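Local coordinates for protein colicin-B (Escherichia coli, PDB 1RH1) that kills Escherichia coli and closely related bacteria by forming channels that depolarize the cytoplasmic membrane and dissipate cellular energy, at residues K137-M142 / V286-S291. Numbering follows the deposited sequence.
Sequences KIIRLM and VEILDS
R140 and E287 run side by side, pointing the same way, and join in a salt bridge, with R140 NH2 3.4 Å from E287 OE1. Guanidinium and carboxylate planes stand 65° apart, and E287 CB lies over one face of the guanidinium, 4.1 Å above its centre. Bends at chi2 and chi3 turn R140 NE back to its own strand, where it donates a nearly straight 2.9 Å bond to I139 O lying in the guanidinium plane. That bond helps fix the group's rotation. OE1 approaches NH2 from the side of the face that E287 CB covers, well out of the guanidinium plane, so the pairing is mainly electrostatic. The extended E287 chain, with CG anti to the backbone N (chi1 -179°), carries the carboxylate past that face to NH2; its other oxygen, OE2, is hydrogen-bonded to S24 OG, at the end of the TonB box, linking R140 to that motif.

Beneath the ion pair, L141 and V286 form an antiparallel hydrogen-bonded pair. L141 N donates to V286 O at 2.9 Å, and V286 N returns a bond of the same length to L141 O. R140 CG also rests against V286 O, at 3.3 Å. I288 reaches back to the strand at two points: CD1 lies 3.8 Å from I139 CG2, the two isoleucines meeting at a slant, while CG2 lies 4.2 Å from L141 CD1, those side chains crossing at about a right angle.

The contact closes the end of the pairing between strands 139-146 and 281-286 in a mixed sheet, where the chain leaves for the long helix 291-340. Strand 70-73 pairs with the other edge of 139-146, its R71 touching both I139 and I288, and strand 179-186 packs against V286 and I288 through M182 and Q180.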
# COMPACT_ATOMS: atom_id res chain seq x y z
N LYS A 137 20.14 19.34 -22.48
CA LYS A 137 20.76 18.19 -21.88
C LYS A 137 19.89 17.46 -20.87
O LYS A 137 19.02 18.03 -20.20
CB LYS A 137 22.07 18.64 -21.25
CG LYS A 137 23.10 18.99 -22.31
CD LYS A 137 23.44 17.78 -23.18
CE LYS A 137 24.21 18.17 -24.44
NZ LYS A 137 25.42 18.92 -24.14
N ILE A 138 20.10 16.14 -20.88
CA ILE A 138 19.47 15.29 -19.90
C ILE A 138 20.46 15.14 -18.76
O ILE A 138 21.47 14.46 -18.84
CB ILE A 138 19.13 13.94 -20.53
CG1 ILE A 138 18.01 14.16 -21.52
CG2 ILE A 138 18.71 12.92 -19.48
CD1 ILE A 138 17.70 12.88 -22.31
N ILE A 139 20.13 15.90 -17.72
CA ILE A 139 20.86 15.91 -16.47
C ILE A 139 20.24 14.80 -15.63
O ILE A 139 19.09 14.39 -15.86
CB ILE A 139 20.69 17.30 -15.79
CG1 ILE A 139 21.32 18.38 -16.64
CG2 ILE A 139 21.38 17.33 -14.43
CD1 ILE A 139 20.27 19.12 -17.48
N ARG A 140 21.02 14.28 -14.67
CA ARG A 140 20.57 13.30 -13.69
C ARG A 140 21.38 13.37 -12.38
O ARG A 140 22.60 13.38 -12.38
CB ARG A 140 20.67 11.95 -14.36
CG ARG A 140 19.48 11.22 -13.84
CD ARG A 140 18.45 10.71 -14.82
NE ARG A 140 17.82 11.76 -15.58
CZ ARG A 140 16.73 11.49 -16.31
NH1 ARG A 140 16.21 10.27 -16.35
NH2 ARG A 140 16.19 12.45 -17.05
N LEU A 141 20.75 13.53 -11.22
CA LEU A 141 21.45 13.58 -9.93
C LEU A 141 21.71 12.17 -9.44
O LEU A 141 20.78 11.40 -9.22
CB LEU A 141 20.61 14.28 -8.90
CG LEU A 141 20.31 15.73 -9.16
CD1 LEU A 141 19.31 16.18 -8.17
CD2 LEU A 141 21.55 16.58 -9.00
N MET A 142 22.96 11.80 -9.27
CA MET A 142 23.26 10.46 -8.84
C MET A 142 23.87 10.49 -7.46
O MET A 142 24.65 11.37 -7.11
CB MET A 142 24.20 9.80 -9.84
CG MET A 142 23.56 9.51 -11.18
SD MET A 142 24.60 8.72 -12.42
CE MET A 142 23.32 8.55 -13.61
N VAL A 286 18.22 10.30 -9.99
CA VAL A 286 17.03 11.14 -9.97
C VAL A 286 16.96 12.24 -11.02
O VAL A 286 17.96 12.84 -11.40
CB VAL A 286 16.93 11.72 -8.53
CG1 VAL A 286 15.86 12.78 -8.36
CG2 VAL A 286 16.56 10.55 -7.63
N GLU A 287 15.75 12.55 -11.43
CA GLU A 287 15.42 13.62 -12.36
C GLU A 287 14.92 14.89 -11.67
O GLU A 287 13.83 14.89 -11.07
CB GLU A 287 14.38 13.06 -13.29
CG GLU A 287 13.91 14.00 -14.37
CD GLU A 287 12.82 13.37 -15.21
OE1 GLU A 287 12.97 13.33 -16.42
OE2 GLU A 287 11.82 12.92 -14.63
N ILE A 288 15.69 15.99 -11.73
CA ILE A 288 15.36 17.30 -11.16
C ILE A 288 14.12 17.78 -11.94
O ILE A 288 14.23 18.02 -13.15
CB ILE A 288 16.52 18.37 -11.35
CG1 ILE A 288 17.79 17.74 -11.88
CG2 ILE A 288 16.85 19.03 -10.03
CD1 ILE A 288 17.75 17.42 -13.42
N LEU A 289 12.93 17.86 -11.32
CA LEU A 289 11.66 18.30 -11.92
C LEU A 289 11.55 19.83 -11.96
O LEU A 289 11.98 20.54 -11.05
CB LEU A 289 10.50 17.69 -11.11
CG LEU A 289 9.66 16.46 -11.55
CD1 LEU A 289 10.46 15.20 -11.75
CD2 LEU A 289 8.74 16.13 -10.41
N ASP A 290 10.97 20.35 -13.05
CA ASP A 290 10.79 21.80 -13.25
C ASP A 290 9.51 22.35 -12.64
O ASP A 290 8.61 21.58 -12.33
CB ASP A 290 10.81 22.15 -14.76
CG ASP A 290 9.87 21.40 -15.70
OD1 ASP A 290 9.76 20.17 -15.60
OD2 ASP A 290 9.26 22.05 -16.56
N SER A 291 9.40 23.67 -12.46
CA SER A 291 8.26 24.31 -11.81
C SER A 291 6.81 23.93 -12.02
O SER A 291 6.01 24.05 -11.09
CB SER A 291 8.36 25.77 -12.05
OG SER A 291 8.84 26.30 -10.82